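Local coordinates for lectin (Polyandrocarpa misakiensis, PDB 1BYF), which binds galactose as a calcium-dependent C-type lectin and has a role in the defence of the tunicate against microorganisms, at residues L28-M33 with I118-L123; Y53-D58 with F67-G72. All coordinates share one frame; numbering follows the deposited sequence.

How the contacts relate
From the N terminus, the chain first passes 28-33, which begins at the end of the short strand 27-28 and runs toward helix 36-49. It then reaches 53-58, turns a corner at Gly-56 and comes back through 67-72. Those two segments form contact 2, a local hairpin that closes a short loop. Contact 1 closes a much longer loop when 28-33 meets 118-123 on the last strand, so contact 2 is nested inside it. Strands 53-55 and 115-122 are neighbours in one sheet, and the contacts touch directly. Val-29 O lies 2.6 Å from Gly-56 N, a probable hydrogen bond. Together the two contacts tie the terminal strand to the small 57-58/68-69 sheet.

Contact 1 of 2, residues L28-M33 with I118-L123; sequences LVSSAM and ICEKEL
Glu-120 reaches across from the last strand and puts its carboxylate among the backbone N-H groups of Ser-30 and Ala-32. Its CG lies between the backbone N and the carbonyl carbon (chi1 72°), and the chain beyond is extended, which carries the acid into the bend of 28-33. OE1 accepts two bonds. Ser-30 N comes from above the carboxylate plane, 2.8 Å from Glu-120 OE1. Ala-32 N meets the same Glu-120 OE1 on its syn side at 2.7 Å, closer to the plane. The other oxygen, Glu-120 OE2, takes the hydroxyl Ser-31 OG on its syn side at 2.9 Å. Three donors thus fix the rotation of the carboxylate. The buried acid is satisfied by them, and these N-H groups would probably stabilise its negative form. Ser-31 OG is also hydrogen-bonded to Tyr-3 OH.

The apolar end is also tightly packed. Val-29 and Ile-118 lie side by side and point the same way, with Val-29 CB 3.7 Å from Ile-118 CG2. Beside them Val-29 N donates a nearly straight bond to Ile-118 O (2.9 Å, 170°). Leu-28 CD1 packs against the same carbonyl, 3.3 Å from Ile-118 O. Leu-28 and Cys-119 form an antiparallel non-hydrogen-bonded pair.

Toward 122 the contact loosens. The Glu-122 side chain is exposed, and its nearest approach to 28-33 is Glu-122 OE1 to Ser-31 OG, 4.5 Å.

The arrangement anchors the loop between strand 27-28 and helix 36-49 to the terminal strand of the C-type lectin domain. Cys-119 is joined to Cys-21 of helix 14-22 by a disulfide, and Leu-28 packs on that helix. Ile-42 of helix 36-49 touches Val-29 and Ala-32, while Tyr-3 and Ile-5 of strand 3-8 lie against Glu-120.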
# COMPACT_ATOMS: atom_id res chain seq x y z
N LEU A 28 -0.42 -13.20 -2.86
CA LEU A 28 0.34 -12.33 -3.77
C LEU A 28 -0.69 -11.60 -4.63
O LEU A 28 -1.63 -12.24 -5.11
CB LEU A 28 1.31 -13.16 -4.58
CG LEU A 28 2.51 -12.49 -5.25
CD1 LEU A 28 3.30 -11.64 -4.27
CD2 LEU A 28 3.41 -13.58 -5.86
N VAL A 29 -0.59 -10.29 -4.76
CA VAL A 29 -1.60 -9.50 -5.46
C VAL A 29 -2.02 -10.14 -6.78
O VAL A 29 -1.20 -10.56 -7.60
CB VAL A 29 -1.15 -8.05 -5.65
CG1 VAL A 29 -0.06 -7.94 -6.71
CG2 VAL A 29 -2.33 -7.15 -5.99
N SER A 30 -3.34 -10.21 -6.98
CA SER A 30 -3.90 -10.81 -8.18
C SER A 30 -5.23 -10.17 -8.56
O SER A 30 -5.26 -9.36 -9.49
CB SER A 30 -4.05 -12.32 -8.02
OG SER A 30 -4.89 -12.62 -6.92
N SER A 31 -6.32 -10.51 -7.88
CA SER A 31 -7.61 -9.91 -8.25
C SER A 31 -7.55 -8.40 -8.14
O SER A 31 -8.19 -7.72 -8.95
CB SER A 31 -8.76 -10.47 -7.42
OG SER A 31 -8.84 -9.83 -6.16
N ALA A 32 -6.77 -7.84 -7.21
CA ALA A 32 -6.72 -6.38 -7.12
C ALA A 32 -6.11 -5.78 -8.38
O ALA A 32 -6.41 -4.63 -8.73
CB ALA A 32 -6.02 -5.91 -5.85
N MET A 33 -5.27 -6.53 -9.09
CA MET A 33 -4.68 -6.01 -10.32
C MET A 33 -5.69 -5.95 -11.46
O MET A 33 -5.47 -5.25 -12.45
CB MET A 33 -3.47 -6.85 -10.74
CG MET A 33 -2.32 -6.82 -9.75
SD MET A 33 -1.58 -5.20 -9.55
CE MET A 33 -0.65 -4.97 -11.06
N ILE A 118 3.97 -7.55 -3.01
CA ILE A 118 2.67 -6.93 -2.87
C ILE A 118 1.65 -8.03 -2.56
O ILE A 118 1.51 -8.97 -3.35
CB ILE A 118 2.19 -6.19 -4.13
CG1 ILE A 118 3.26 -5.20 -4.58
CG2 ILE A 118 0.87 -5.48 -3.86
CD1 ILE A 118 2.95 -4.53 -5.90
N CYS A 119 0.99 -7.91 -1.42
CA CYS A 119 -0.02 -8.88 -1.03
C CYS A 119 -1.40 -8.21 -0.99
O CYS A 119 -1.50 -6.99 -0.81
CB CYS A 119 0.24 -9.47 0.35
SG CYS A 119 1.92 -10.03 0.64
N GLU A 120 -2.42 -9.04 -1.15
CA GLU A 120 -3.80 -8.59 -1.11
C GLU A 120 -4.66 -9.50 -0.23
O GLU A 120 -4.34 -10.65 0.04
CB GLU A 120 -4.44 -8.55 -2.51
CG GLU A 120 -4.76 -9.90 -3.13
CD GLU A 120 -5.59 -9.84 -4.38
OE1 GLU A 120 -5.27 -9.09 -5.33
OE2 GLU A 120 -6.61 -10.58 -4.47
N LYS A 121 -5.80 -8.94 0.17
CA LYS A 121 -6.81 -9.68 0.91
C LYS A 121 -8.15 -8.99 0.64
O LYS A 121 -8.37 -7.84 1.02
CB LYS A 121 -6.55 -9.83 2.39
CG LYS A 121 -7.63 -10.65 3.09
CD LYS A 121 -7.38 -10.71 4.59
CE LYS A 121 -8.65 -11.09 5.33
NZ LYS A 121 -9.23 -12.34 4.76
N GLU A 122 -8.99 -9.71 -0.11
CA GLU A 122 -10.32 -9.18 -0.43
C GLU A 122 -11.09 -9.00 0.87
O GLU A 122 -10.97 -9.81 1.79
CB GLU A 122 -11.07 -10.10 -1.39
CG GLU A 122 -12.58 -9.89 -1.37
CD GLU A 122 -13.23 -9.85 -2.73
OE1 GLU A 122 -12.63 -10.34 -3.71
OE2 GLU A 122 -14.35 -9.32 -2.83
N LEU A 123 -11.90 -7.96 0.95
CA LEU A 123 -12.70 -7.70 2.14
C LEU A 123 -14.18 -7.76 1.78
O LEU A 123 -14.56 -7.05 0.85
CB LEU A 123 -12.40 -6.30 2.68
CG LEU A 123 -10.97 -6.01 3.15
CD1 LEU A 123 -10.78 -4.52 3.38
CD2 LEU A 123 -10.63 -6.80 4.41

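Contact 2 of 2, residues Y53-D58 with F67-G72; sequences YWVGAD and FLWNDG
Trp-69 has CG anti to its carbonyl carbon (chi1 -71°), and chi2 of 109° turns the indole so that one face meets the methyl of Ala-57. Ala-57 CB sits off-centre over the six-membered ring, 3.6 Å from Trp-69 CE3, a CH-pi contact. Val-55 CG2 adds an oblique contact, 4.0 Å from Trp-69 CZ3. Gly-56 O lies at the ring edge, near its plane, and accepts a bent bond from Asn-70 N (2.8 Å, 141°).

Strands 57-58 and 68-69 form a two-stranded antiparallel hairpin in the C-type lectin domain. Ala-57 and Trp-69 are its non-hydrogen-bonded pair. Asp-58 and Leu-68 are the hydrogen-bonded pair, with Leu-68 N 2.8 Å from Asp-58 O and Asp-58 N 3.1 Å from Leu-68 O. An inverse gamma turn centred on Gly-56 makes the corner. The Asn-70 side chain packs on this glycine, with Asn-70 ND2 3.2 Å from Gly-56 CA. A water lies within hydrogen-bonding distance of Asp-58 OD2 and Leu-68 O and can donate to either. Tyr-14 OH also bonds Asp-58 OD2. Arg-34 makes a cation-pi contact with Trp-69. The ring of Phe-67 touches Asp-108, a ligand of the sugar-binding calcium, and stacks edge-to-face with Trp-82.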
# COMPACT_ATOMS: atom_id res chain seq x y z
N TYR A 53 8.42 -5.33 -8.48
CA TYR A 53 7.58 -6.01 -7.51
C TYR A 53 6.99 -7.30 -8.09
O TYR A 53 6.55 -7.28 -9.24
CB TYR A 53 6.35 -5.15 -7.16
CG TYR A 53 6.69 -3.98 -6.27
CD1 TYR A 53 7.26 -2.83 -6.79
CD2 TYR A 53 6.45 -4.05 -4.90
CE1 TYR A 53 7.57 -1.76 -5.97
CE2 TYR A 53 6.76 -2.99 -4.07
CZ TYR A 53 7.32 -1.85 -4.61
OH TYR A 53 7.63 -0.79 -3.79
N TRP A 54 6.90 -8.34 -7.27
CA TRP A 54 6.25 -9.55 -7.74
C TRP A 54 4.73 -9.33 -7.72
O TRP A 54 4.24 -8.56 -6.90
CB TRP A 54 6.54 -10.74 -6.83
CG TRP A 54 7.90 -11.34 -6.97
CD1 TRP A 54 8.85 -11.46 -6.00
CD2 TRP A 54 8.44 -11.94 -8.16
NE1 TRP A 54 9.96 -12.08 -6.53
CE2 TRP A 54 9.73 -12.39 -7.84
CE3 TRP A 54 7.95 -12.12 -9.45
CZ2 TRP A 54 10.55 -13.02 -8.78
CZ3 TRP A 54 8.77 -12.75 -10.39
CH2 TRP A 54 10.05 -13.19 -10.05
N VAL A 55 4.03 -9.99 -8.62
CA VAL A 55 2.57 -10.00 -8.64
C VAL A 55 2.19 -11.49 -8.73
O VAL A 55 3.04 -12.33 -9.04
CB VAL A 55 1.85 -9.20 -9.72
CG1 VAL A 55 2.21 -7.71 -9.62
CG2 VAL A 55 2.13 -9.70 -11.13
N GLY A 56 0.95 -11.82 -8.41
CA GLY A 56 0.51 -13.20 -8.38
C GLY A 56 0.10 -13.81 -9.70
O GLY A 56 -1.05 -14.23 -9.83
N ALA A 57 1.02 -13.89 -10.66
CA ALA A 57 0.70 -14.52 -11.94
C ALA A 57 1.92 -15.28 -12.44
O ALA A 57 3.06 -14.89 -12.16
CB ALA A 57 0.21 -13.50 -12.95
N ASP A 58 1.67 -16.40 -13.13
CA ASP A 58 2.77 -17.22 -13.64
C ASP A 58 2.25 -18.20 -14.69
O ASP A 58 1.04 -18.28 -14.91
CB ASP A 58 3.43 -17.95 -12.48
CG ASP A 58 2.48 -18.90 -11.76
OD1 ASP A 58 2.09 -19.92 -12.38
OD2 ASP A 58 2.11 -18.65 -10.60
N PHE A 67 -0.58 -17.53 -19.13
CA PHE A 67 -0.42 -16.91 -17.81
C PHE A 67 -1.68 -17.00 -16.97
O PHE A 67 -2.77 -16.67 -17.45
CB PHE A 67 0.02 -15.45 -17.98
CG PHE A 67 1.48 -15.41 -18.40
CD1 PHE A 67 2.48 -15.55 -17.46
CD2 PHE A 67 1.82 -15.26 -19.73
CE1 PHE A 67 3.81 -15.53 -17.84
CE2 PHE A 67 3.15 -15.23 -20.12
CZ PHE A 67 4.14 -15.37 -19.17
N LEU A 68 -1.53 -17.39 -15.70
CA LEU A 68 -2.67 -17.43 -14.80
C LEU A 68 -2.40 -16.67 -13.50
O LEU A 68 -1.36 -16.83 -12.87
CB LEU A 68 -3.06 -18.86 -14.43
CG LEU A 68 -3.52 -19.83 -15.52
CD1 LEU A 68 -3.76 -21.19 -14.88
CD2 LEU A 68 -4.77 -19.34 -16.23
N TRP A 69 -3.39 -15.89 -13.09
CA TRP A 69 -3.35 -15.21 -11.79
C TRP A 69 -3.48 -16.32 -10.75
O TRP A 69 -4.04 -17.37 -11.12
CB TRP A 69 -4.49 -14.20 -11.71
CG TRP A 69 -4.37 -12.98 -12.57
CD1 TRP A 69 -5.10 -12.66 -13.68
CD2 TRP A 69 -3.46 -11.88 -12.37
NE1 TRP A 69 -4.70 -11.45 -14.19
CE2 TRP A 69 -3.69 -10.95 -13.40
CE3 TRP A 69 -2.48 -11.61 -11.42
CZ2 TRP A 69 -2.97 -9.76 -13.50
CZ3 TRP A 69 -1.77 -10.43 -11.52
CH2 TRP A 69 -2.02 -9.52 -12.55
N ASN A 70 -2.97 -16.19 -9.55
CA ASN A 70 -3.03 -17.25 -8.56
C ASN A 70 -4.45 -17.69 -8.21
O ASN A 70 -4.58 -18.72 -7.55
CB ASN A 70 -2.43 -16.88 -7.20
CG ASN A 70 -1.17 -16.07 -7.22
OD1 ASN A 70 -0.26 -16.38 -7.99
ND2 ASN A 70 -1.14 -15.05 -6.37
N ASP A 71 -5.46 -16.88 -8.52
CA ASP A 71 -6.83 -17.27 -8.18
C ASP A 71 -7.48 -17.99 -9.36
O ASP A 71 -8.71 -18.13 -9.44
CB ASP A 71 -7.66 -16.07 -7.74
CG ASP A 71 -7.73 -14.95 -8.75
OD1 ASP A 71 -6.95 -14.96 -9.74
OD2 ASP A 71 -8.57 -14.04 -8.56
N GLY A 72 -6.66 -18.45 -10.29
CA GLY A 72 -7.11 -19.21 -11.44
C GLY A 72 -7.61 -18.44 -12.64
O GLY A 72 -7.91 -19.04 -13.67
O HOH W 1 -0.74 -18.40 -10.81